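Local coordinates for Lmo2812 protein (Listeria monocytogenes EGD-e, PDB 5ZQA), which probably acts as a serine-type D-Ala-D-Ala carboxypeptidase, a penicillin-binding enzyme that trims peptide stems during bacterial cell-wall synthesis, at residues Asp113-Ser116 with Ala117-Met121; Pro190-Leu193 with Glu194-Lys198; Leu66-Ala69 with Phe70-Glu74; Ala102-Lys106 with Arg107-Val111. All blocks are in the same frame, centred on the assembly; numbering follows the deposited sequence.

Contact 1. Residues Asp113-Ser116 with Ala117-Met121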
loop_
_atom_site.group_PDB
_atom_site.type_symbol
_atom_site.label_atom_id
_atom_site.label_comp_id
_atom_site.label_asym_id
_atom_site.label_seq_id
_atom_site.Cartn_x
_atom_site.Cartn_y
_atom_site.Cartn_z
ATOM N N ASP A 113 4.634 5.315 -15.165
ATOM C CA ASP A 113 5.378 4.077 -14.960
ATOM C C ASP A 113 5.938 3.994 -13.539
ATOM O O ASP A 113 6.012 2.909 -12.967
ATOM C CB ASP A 113 6.513 3.948 -15.972
ATOM C CG ASP A 113 6.028 3.539 -17.352
ATOM O OD1 ASP A 113 4.842 3.171 -17.508
ATOM O OD2 ASP A 113 6.856 3.557 -18.284
ATOM N N LEU A 114 6.318 5.135 -12.964
ATOM C CA LEU A 114 6.811 5.158 -11.587
ATOM C C LEU A 114 5.702 4.779 -10.611
ATOM O O LEU A 114 5.917 3.997 -9.685
ATOM C CB LEU A 114 7.365 6.534 -11.247
ATOM C CG LEU A 114 8.628 6.922 -12.020
ATOM C CD1 LEU A 114 8.917 8.392 -11.793
ATOM C CD2 LEU A 114 9.808 6.074 -11.571
ATOM N N TYR A 115 4.522 5.347 -10.831
ATOM C CA TYR A 115 3.329 4.997 -10.059
ATOM C C TYR A 115 3.010 3.501 -10.176
ATOM O O TYR A 115 2.777 2.831 -9.162
ATOM C CB TYR A 115 2.172 5.885 -10.536
ATOM C CG TYR A 115 0.780 5.492 -10.105
ATOM C CD1 TYR A 115 -0.016 4.709 -10.928
ATOM C CD2 TYR A 115 0.238 5.969 -8.921
ATOM C CE1 TYR A 115 -1.300 4.356 -10.567
ATOM C CE2 TYR A 115 -1.051 5.630 -8.551
ATOM C CZ TYR A 115 -1.814 4.824 -9.379
ATOM O OH TYR A 115 -3.100 4.477 -9.026
ATOM N N SER A 116 3.043 2.960 -11.393
ATOM C CA SER A 116 2.810 1.527 -11.563
ATOM C C SER A 116 3.857 0.696 -10.827
ATOM O O SER A 116 3.509 -0.274 -10.165
ATOM C CB SER A 116 2.809 1.142 -13.043
ATOM O OG SER A 116 1.776 1.821 -13.734
ATOM N N ALA A 117 5.130 1.068 -10.955
ATOM C CA ALA A 117 6.211 0.313 -10.313
ATOM C C ALA A 117 6.087 0.342 -8.792
ATOM O O ALA A 117 6.262 -0.677 -8.120
ATOM C CB ALA A 117 7.575 0.856 -10.753
ATOM N N MET A 118 5.769 1.510 -8.250
ATOM C CA MET A 118 5.550 1.638 -6.817
ATOM C C MET A 118 4.458 0.688 -6.325
ATOM O O MET A 118 4.651 -0.034 -5.346
ATOM C CB MET A 118 5.212 3.094 -6.492
ATOM C CG MET A 118 4.829 3.343 -5.067
ATOM S SD MET A 118 4.541 5.094 -4.772
ATOM C CE MET A 118 2.912 5.294 -5.494
ATOM N N LEU A 119 3.315 0.661 -7.006
ATOM C CA LEU A 119 2.178 -0.115 -6.511
ATOM C C LEU A 119 2.290 -1.609 -6.811
ATOM O O LEU A 119 1.853 -2.436 -6.001
ATOM C CB LEU A 119 0.872 0.427 -7.093
ATOM C CG LEU A 119 0.392 1.767 -6.530
ATOM C CD1 LEU A 119 -0.924 2.129 -7.199
ATOM C CD2 LEU A 119 0.239 1.704 -5.019
ATOM N N THR A 120 2.892 -1.946 -7.951
ATOM C CA THR A 120 2.903 -3.325 -8.448
ATOM C C THR A 120 4.060 -4.141 -7.870
ATOM O O THR A 120 3.847 -5.197 -7.254
ATOM C CB THR A 120 2.970 -3.338 -9.995
ATOM O OG1 THR A 120 1.821 -2.665 -10.521
ATOM C CG2 THR A 120 2.985 -4.749 -10.538
ATOM N N MET A 121 5.285 -3.652 -8.040
ATOM C CA MET A 121 6.462 -4.388 -7.568
ATOM C C MET A 121 7.074 -3.809 -6.299
ATOM O O MET A 121 8.091 -4.310 -5.818
ATOM C CB MET A 121 7.539 -4.447 -8.666
ATOM C CG MET A 121 8.154 -3.093 -9.033
ATOM S SD MET A 121 9.633 -3.241 -10.047
ATOM C CE MET A 121 10.823 -3.809 -8.831
#
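Helix 111-120, largely buried here beside the predicted active site, carries Y115 and L119 one turn apart on the same flank. The methyl CD1 of L119 lies over one face of the Y115 ring. It makes a CH-pi contact, 4.0 Å from the ring centroid and 28° off the ring normal. The methyl is shifted toward the phenol end, and its closest ring atom is Y115 CZ, 3.6 Å from L119 CD1. Y115 holds CG anti to its own N, with chi1 at 167°. L119 instead sets CG beside its N, and its methyl is thereby brought over the ring. M118 CE approaches the same ring obliquely, 4.4 Å from Y115 CD2, and W83 meets the ring edge-to-face.

This is the helix that precedes S122, a predicted active-site serine in this S11 peptidase. The side chain of M118 lies about 4 Å from that of K65, the predicted proton acceptor, and L119 comes equally near K226, which is predicted to bind substrate.

Three regular i to i+4 bonds run along the turn, from A117, M118 and L119 back to D113, L114 and Y115. At its C-terminal end S116 O is gripped twice. T120 N donates at 2.8 Å, nearly along the C=O axis. T120 OG1 donates to the same S116 O at 2.9 Å, tilted 31° from the carbonyl plane. The hydroxyl of S116 bonds to R112 O, while D113 points away from this turn and its carboxylate accepts the backbone N-H groups of D204 and K205.

Contact 2. Residues Pro190-Leu193 with Glu194-Lys198. With MG (magnesium ion), chain C.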
loop_
_atom_site.group_PDB
_atom_site.type_symbol
_atom_site.label_atom_id
_atom_site.label_comp_id
_atom_site.label_asym_id
_atom_site.label_seq_id
_atom_site.Cartn_x
_atom_site.Cartn_y
_atom_site.Cartn_z
ATOM N N PRO A 190 -11.141 5.581 -7.188
ATOM C CA PRO A 190 -11.478 4.183 -7.484
ATOM C C PRO A 190 -10.589 3.570 -8.563
ATOM O O PRO A 190 -10.394 2.359 -8.565
ATOM C CB PRO A 190 -12.948 4.256 -7.943
ATOM C CG PRO A 190 -13.220 5.689 -8.202
ATOM C CD PRO A 190 -12.289 6.485 -7.357
ATOM N N GLU A 191 -10.044 4.399 -9.445
ATOM C CA GLU A 191 -9.191 3.906 -10.518
ATOM C C GLU A 191 -7.886 3.295 -10.001
ATOM O O GLU A 191 -7.175 2.651 -10.756
ATOM C CB GLU A 191 -8.895 5.024 -11.522
ATOM C CG GLU A 191 -7.831 6.029 -11.105
ATOM C CD GLU A 191 -8.324 7.130 -10.180
ATOM O OE1 GLU A 191 -9.510 7.136 -9.765
ATOM O OE2 GLU A 191 -7.509 8.020 -9.847
ATOM N N VAL A 192 -7.573 3.468 -8.717
ATOM C CA VAL A 192 -6.360 2.846 -8.191
ATOM C C VAL A 192 -6.441 1.331 -8.373
ATOM O O VAL A 192 -5.422 0.669 -8.611
ATOM C CB VAL A 192 -6.126 3.229 -6.698
ATOM C CG1 VAL A 192 -7.182 2.622 -5.774
ATOM C CG2 VAL A 192 -4.710 2.827 -6.258
ATOM N N LEU A 193 -7.658 0.792 -8.309
ATOM C CA LEU A 193 -7.854 -0.644 -8.422
ATOM C C LEU A 193 -7.608 -1.134 -9.852
ATOM O O LEU A 193 -7.350 -2.314 -10.060
ATOM C CB LEU A 193 -9.258 -1.023 -7.950
ATOM C CG LEU A 193 -9.586 -0.596 -6.513
ATOM C CD1 LEU A 193 -11.032 -0.930 -6.208
ATOM C CD2 LEU A 193 -8.664 -1.290 -5.536
ATOM N N GLU A 194 -7.669 -0.232 -10.829
ATOM C CA GLU A 194 -7.326 -0.594 -12.197
ATOM C C GLU A 194 -5.869 -1.038 -12.277
ATOM O O GLU A 194 -5.531 -1.909 -13.083
ATOM C CB GLU A 194 -7.598 0.577 -13.154
ATOM C CG GLU A 194 -9.092 0.876 -13.292
ATOM C CD GLU A 194 -9.396 2.133 -14.108
ATOM O OE1 GLU A 194 -8.532 2.580 -14.893
ATOM O OE2 GLU A 194 -10.516 2.669 -13.966
ATOM N N THR A 195 -5.012 -0.463 -11.432
ATOM C CA THR A 195 -3.605 -0.842 -11.414
ATOM C C THR A 195 -3.364 -2.015 -10.460
ATOM O O THR A 195 -2.697 -2.982 -10.823
ATOM C CB THR A 195 -2.695 0.356 -11.024
ATOM O OG1 THR A 195 -2.829 1.396 -12.000
ATOM C CG2 THR A 195 -1.233 -0.057 -10.957
ATOM N N THR A 196 -3.943 -1.950 -9.260
ATOM C CA THR A 196 -3.642 -2.960 -8.244
ATOM C C THR A 196 -4.286 -4.309 -8.535
ATOM O O THR A 196 -3.910 -5.310 -7.928
ATOM C CB THR A 196 -4.060 -2.489 -6.819
ATOM O OG1 THR A 196 -5.475 -2.262 -6.768
ATOM C CG2 THR A 196 -3.318 -1.198 -6.441
ATOM N N SER A 197 -5.222 -4.360 -9.479
ATOM C CA SER A 197 -5.842 -5.637 -9.829
ATOM C C SER A 197 -5.058 -6.400 -10.887
ATOM O O SER A 197 -5.409 -7.538 -11.205
ATOM C CB SER A 197 -7.272 -5.429 -10.327
ATOM O OG SER A 197 -7.259 -4.701 -11.541
ATOM N N LYS A 198 -4.007 -5.791 -11.433
ATOM C CA LYS A 198 -3.253 -6.421 -12.516
ATOM C C LYS A 198 -2.091 -7.292 -12.012
ATOM O O LYS A 198 -1.187 -6.802 -11.330
ATOM C CB LYS A 198 -2.712 -5.351 -13.468
ATOM C CG LYS A 198 -3.772 -4.612 -14.273
ATOM C CD LYS A 198 -3.105 -3.610 -15.212
ATOM C CE LYS A 198 -4.116 -2.919 -16.109
ATOM N NZ LYS A 198 -3.464 -1.895 -16.972
HETATM MG MG MG C . -7.998 9.716 -9.167
HETATM O O HOH W 1 -4.478 3.323 -11.154
HETATM O O HOH W 2 -6.506 10.790 -10.057
#
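S197 and L193 meet on the short helix 192-196 and the turn after it, where L193 O receives two bonds. S197 OG donates at 2.8 Å and lies in the carbonyl plane. S197 N donates to L193 O at 3.0 Å, but from above that plane. The serine reaches back because OG sits between its own N and carbonyl carbon, with chi1 at 65°. T196 uses the same first torsion. Its OG1 is thereby laid against the backbone of L193, 3.3 Å from L193 CA, while the L193 methyl CD2 lies 3.6 Å from T196 OG1. The T196 hydroxyl bonds to D223 O.

E191 and E194 lie close along the chain but diverge at their ends. The extended E194 side chain brings OE2 within 3.8 Å of E191 CB. E191 bends at chi2 and carries its carboxylate off to a magnesium ion. E191 OE2 binds the metal at 1.9 Å, alongside H189 and a water. The other oxygen, OE1, stays 3.0 Å from the ion. A second water bridges E191 O and T195 OG1, tying the E191 carbonyl to the hydroxyl four residues on.

V192 and T195 pack against Y115 of helix 111-120, V192 also against L119 and T195 against T120. L193, T196 and S197 touch strand 222-230, an outermost strand of the five-stranded sheet, so the short helix contacts both elements.

Contact 3. Residues Leu66-Ala69 with Phe70-Glu74. With MG (magnesium ion), chain B.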
loop_
_atom_site.group_PDB
_atom_site.type_symbol
_atom_site.label_atom_id
_atom_site.label_comp_id
_atom_site.label_asym_id
_atom_site.label_seq_id
_atom_site.Cartn_x
_atom_site.Cartn_y
_atom_site.Cartn_z
ATOM N N LEU A 66 0.773 3.559 -0.225
ATOM C CA LEU A 66 -0.625 3.906 -0.478
ATOM C C LEU A 66 -0.865 5.395 -0.245
ATOM O O LEU A 66 -1.674 6.006 -0.939
ATOM C CB LEU A 66 -1.569 3.078 0.393
ATOM C CG LEU A 66 -1.578 1.587 0.022
ATOM C CD1 LEU A 66 -2.434 0.788 0.982
ATOM C CD2 LEU A 66 -2.071 1.370 -1.412
ATOM N N MET A 67 -0.158 5.985 0.718
ATOM C CA MET A 67 -0.323 7.417 0.945
ATOM C C MET A 67 0.371 8.193 -0.164
ATOM O O MET A 67 -0.151 9.205 -0.641
ATOM C CB MET A 67 0.229 7.850 2.306
ATOM C CG MET A 67 0.187 9.374 2.505
ATOM S SD MET A 67 -1.471 10.085 2.415
ATOM C CE MET A 67 -2.064 9.767 4.077
ATOM N N THR A 68 1.541 7.721 -0.588
ATOM C CA THR A 68 2.199 8.348 -1.725
ATOM C C THR A 68 1.312 8.263 -2.974
ATOM O O THR A 68 1.178 9.253 -3.687
ATOM C CB THR A 68 3.578 7.717 -1.973
ATOM O OG1 THR A 68 4.328 7.818 -0.753
ATOM C CG2 THR A 68 4.354 8.431 -3.104
ATOM N N ALA A 69 0.693 7.103 -3.213
ATOM C CA ALA A 69 -0.240 6.950 -4.336
ATOM C C ALA A 69 -1.381 7.958 -4.235
ATOM O O ALA A 69 -1.733 8.603 -5.233
ATOM C CB ALA A 69 -0.792 5.517 -4.394
ATOM N N PHE A 70 -1.960 8.096 -3.044
ATOM C CA PHE A 70 -3.053 9.046 -2.834
ATOM C C PHE A 70 -2.639 10.450 -3.243
ATOM O O PHE A 70 -3.366 11.136 -3.966
ATOM C CB PHE A 70 -3.517 9.038 -1.365
ATOM C CG PHE A 70 -4.732 9.887 -1.116
ATOM C CD1 PHE A 70 -5.999 9.383 -1.335
ATOM C CD2 PHE A 70 -4.605 11.205 -0.702
ATOM C CE1 PHE A 70 -7.125 10.166 -1.116
ATOM C CE2 PHE A 70 -5.722 11.985 -0.487
ATOM C CZ PHE A 70 -6.981 11.460 -0.696
ATOM N N LEU A 71 -1.451 10.859 -2.815
ATOM C CA LEU A 71 -0.977 12.202 -3.106
ATOM C C LEU A 71 -0.616 12.413 -4.588
ATOM O O LEU A 71 -0.819 13.509 -5.126
ATOM C CB LEU A 71 0.209 12.536 -2.193
ATOM C CG LEU A 71 -0.260 12.758 -0.751
ATOM C CD1 LEU A 71 0.925 12.874 0.201
ATOM C CD2 LEU A 71 -1.152 13.994 -0.631
ATOM N N VAL A 72 -0.109 11.378 -5.252
ATOM C CA VAL A 72 0.110 11.428 -6.693
ATOM C C VAL A 72 -1.204 11.616 -7.431
ATOM O O VAL A 72 -1.323 12.487 -8.301
ATOM C CB VAL A 72 0.813 10.151 -7.185
ATOM C CG1 VAL A 72 0.767 10.050 -8.698
ATOM C CG2 VAL A 72 2.257 10.130 -6.670
ATOM N N LEU A 73 -2.203 10.829 -7.049
ATOM C CA LEU A 73 -3.504 10.872 -7.715
ATOM C C LEU A 73 -4.215 12.213 -7.463
ATOM O O LEU A 73 -4.843 12.769 -8.380
ATOM C CB LEU A 73 -4.360 9.696 -7.254
ATOM C CG LEU A 73 -3.805 8.354 -7.739
ATOM C CD1 LEU A 73 -4.481 7.197 -7.025
ATOM C CD2 LEU A 73 -3.960 8.212 -9.244
ATOM N N GLU A 74 -4.094 12.746 -6.245
ATOM C CA GLU A 74 -4.602 14.094 -5.949
ATOM C C GLU A 74 -3.939 15.144 -6.849
ATOM O O GLU A 74 -4.607 16.000 -7.429
ATOM C CB GLU A 74 -4.366 14.466 -4.477
ATOM C CG GLU A 74 -5.199 13.672 -3.482
ATOM C CD GLU A 74 -6.640 14.133 -3.454
ATOM O OE1 GLU A 74 -6.890 15.265 -2.977
ATOM O OE2 GLU A 74 -7.519 13.386 -3.937
HETATM MG MG MG B . -8.645 16.448 -3.311
HETATM O O HOH W 3 -9.682 14.614 -3.478
HETATM O O HOH W 4 -8.320 16.419 -5.426
HETATM O O HOH W 5 -8.724 16.504 -1.237
HETATM O O HOH W 6 -7.647 18.136 -3.242
#
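M67 packs its sulfur against F70 and its CG against L71. M67 SD lies 4.4 Å from F70 CB, and M67 CG lies 4.3 Å from L71 CD1. These are loose apolar contacts. The M67 chain is bent at chi2 and chi3, which keeps the sulfur near F70. F70 has CG anti to its N, with chi1 at -174°. Its ring is carried away from the preceding turn and meets H189 edge-to-face.

Four i to i+4 bonds hold the helix here, from F70, L71, V72 and L73 to L66, M67, T68 and A69. The side chains also lean on these carbonyls. V72 CG2 comes to 3.3 Å from T68 O, and L73 CG to 3.3 Å from A69 O. The T68 hydroxyl bonds to A161 O.

E74 ends the segment at a magnesium site. Its chain is bent at chi2, and OE1 binds the metal at 2.1 Å. Four waters are also bound to this ion. One of them donates to the other oxygen, with 2.5 Å between the water and E74 OE2. H189 NE2 also bonds to OE2, so both carboxylate oxygens are engaged. H189 thereby links this carboxylate to the second magnesium ion, which H189 and E191 bind.

Helix 65-77 follows S62 and begins at K65, which fits the SxxK motif of penicillin-binding proteins. T68, A69 and L73 face helix 111-120. L66, M67 and E74 touch helix 175-188, and M67, T68 and F70 reach helix 139-150.

Contact 4. Residues Ala102-Lys106 with Arg107-Val111; sequences AITQK and RTWSV
K106 O accepts the indole N-H of W109 at 2.9 Å from NE1, with an N-H...O angle of 156°. The oxygen lies close to the ring plane, 12° out of it, so it meets the indole at its edge. Seen from the carbonyl, the donor stands well above the C=O plane. The CB of K106 comes near the same nitrogen, 3.8 Å from W109 NE1. W109 sets CG beside its own N, with chi1 at -63°, and the indole reaches back along the chain.

T104 meets the ring further along the same edge. T104 OG1 lies 3.4 Å from W109 CZ2, and the methyl CG2 is 3.8 Å from that carbon.

The turn joins helix 100-104 to strand 108-110. Q105 leaves the helix with positive phi. T104 OG1 then accepts K106 N at 3.3 Å, forming an ST turn, and also bonds to L100 O.

Strand 108-110 pairs antiparallel with 86-88, and the T108 hydroxyl bonds to D88. K205 makes a cation-pi contact with W109, and R107 makes one with Y101. At the far end S110 is the N-cap of helix 111-120, its OG bonding to D113 N.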
loop_
_atom_site.group_PDB
_atom_site.type_symbol
_atom_site.label_atom_id
_atom_site.label_comp_id
_atom_site.label_asym_id
_atom_site.label_seq_id
_atom_site.Cartn_x
_atom_site.Cartn_y
_atom_site.Cartn_z
ATOM N N ALA A 102 17.320 -1.417 -10.185
ATOM C CA ALA A 102 18.142 -2.627 -10.076
ATOM C C ALA A 102 17.786 -3.640 -11.146
ATOM O O ALA A 102 18.673 -4.280 -11.707
ATOM C CB ALA A 102 18.008 -3.248 -8.688
ATOM N N ILE A 103 16.503 -3.778 -11.464
ATOM C CA ILE A 103 16.105 -4.800 -12.426
ATOM C C ILE A 103 15.981 -4.293 -13.869
ATOM O O ILE A 103 15.796 -5.094 -14.784
ATOM C CB ILE A 103 14.769 -5.469 -12.018
ATOM C CG1 ILE A 103 13.617 -4.469 -12.062
ATOM C CG2 ILE A 103 14.888 -6.097 -10.623
ATOM C CD1 ILE A 103 12.240 -5.112 -11.944
ATOM N N THR A 104 16.083 -2.982 -14.090
ATOM C CA THR A 104 15.951 -2.449 -15.453
ATOM C C THR A 104 17.189 -1.705 -15.930
ATOM O O THR A 104 17.437 -1.622 -17.140
ATOM C CB THR A 104 14.742 -1.476 -15.586
ATOM O OG1 THR A 104 14.948 -0.339 -14.739
ATOM C CG2 THR A 104 13.441 -2.172 -15.213
ATOM N N GLN A 105 17.950 -1.155 -14.987
ATOM C CA GLN A 105 19.078 -0.271 -15.285
ATOM C C GLN A 105 18.681 0.931 -16.157
ATOM O O GLN A 105 19.490 1.459 -16.921
ATOM C CB GLN A 105 20.213 -1.066 -15.949
ATOM C CG GLN A 105 20.695 -2.240 -15.101
ATOM C CD GLN A 105 21.396 -1.784 -13.840
ATOM O OE1 GLN A 105 21.022 -2.170 -12.732
ATOM N NE2 GLN A 105 22.425 -0.962 -14.003
ATOM N N LYS A 106 17.428 1.364 -16.029
ATOM C CA LYS A 106 16.961 2.583 -16.682
ATOM C C LYS A 106 16.682 3.633 -15.615
ATOM O O LYS A 106 15.992 3.364 -14.627
ATOM C CB LYS A 106 15.704 2.324 -17.517
ATOM C CG LYS A 106 15.911 1.335 -18.654
ATOM C CD LYS A 106 16.871 1.888 -19.686
ATOM C CE LYS A 106 16.189 2.097 -21.023
ATOM N NZ LYS A 106 17.144 2.632 -22.037
ATOM N N ARG A 107 17.227 4.830 -15.815
ATOM C CA ARG A 107 17.133 5.887 -14.817
ATOM C C ARG A 107 15.853 6.706 -14.939
ATOM O O ARG A 107 15.287 7.137 -13.931
ATOM C CB ARG A 107 18.355 6.808 -14.935
ATOM C CG ARG A 107 18.371 7.981 -13.978
ATOM C CD ARG A 107 18.517 7.515 -12.547
ATOM N NE ARG A 107 19.779 6.804 -12.339
ATOM C CZ ARG A 107 20.022 5.999 -11.308
ATOM N NH1 ARG A 107 19.089 5.782 -10.387
ATOM N NH2 ARG A 107 21.202 5.398 -11.202
ATOM N N THR A 108 15.389 6.913 -16.167
ATOM C CA THR A 108 14.348 7.906 -16.429
ATOM C C THR A 108 13.027 7.269 -16.854
ATOM O O THR A 108 12.990 6.514 -17.815
ATOM C CB THR A 108 14.824 8.885 -17.512
ATOM O OG1 THR A 108 16.057 9.477 -17.092
ATOM C CG2 THR A 108 13.789 9.987 -17.772
ATOM N N TRP A 109 11.956 7.588 -16.129
ATOM C CA TRP A 109 10.638 6.969 -16.322
ATOM C C TRP A 109 9.533 7.996 -16.248
ATOM O O TRP A 109 9.673 9.007 -15.567
ATOM C CB TRP A 109 10.363 5.912 -15.246
ATOM C CG TRP A 109 11.311 4.762 -15.269
ATOM C CD1 TRP A 109 12.587 4.735 -14.780
ATOM C CD2 TRP A 109 11.062 3.465 -15.815
ATOM N NE1 TRP A 109 13.150 3.498 -14.992
ATOM C CE2 TRP A 109 12.236 2.701 -15.634
ATOM C CE3 TRP A 109 9.964 2.873 -16.454
ATOM C CZ2 TRP A 109 12.335 1.376 -16.047
ATOM C CZ3 TRP A 109 10.067 1.563 -16.865
ATOM C CH2 TRP A 109 11.246 0.826 -16.658
ATOM N N SER A 110 8.412 7.704 -16.900
ATOM C CA SER A 110 7.233 8.547 -16.770
ATOM C C SER A 110 6.621 8.397 -15.384
ATOM O O SER A 110 6.783 7.369 -14.724
ATOM C CB SER A 110 6.189 8.203 -17.832
ATOM O OG SER A 110 5.626 6.927 -17.587
ATOM N N VAL A 111 5.934 9.442 -14.938
ATOM C CA VAL A 111 5.187 9.396 -13.686
ATOM C C VAL A 111 4.222 8.212 -13.663
ATOM O O VAL A 111 4.101 7.523 -12.644
ATOM C CB VAL A 111 4.430 10.727 -13.458
ATOM C CG1 VAL A 111 3.380 10.589 -12.373
ATOM C CG2 VAL A 111 5.440 11.844 -13.140
#

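Contacts 1 and 3 are buried, contact 2 is partly buried, and contact 4 lies at the surface, away from the annotated sites. Contacts 1, 2 and 3 meet round Y115: its hydroxyl touches V192 of contact 2 and L73 of contact 3. M118 also packs on T68 and A69. Contacts 2 and 3 each supply a glutamate to a different magnesium ion, and L73 touches E191. Contact 4 leads by chain into the helix of contact 1, and W109 packs on L114. Contact 1 has a ring-methyl contact and contact 3 looser apolar ones. Contact 4 centres on an indole-carbonyl bond, while contact 2 is mostly polar.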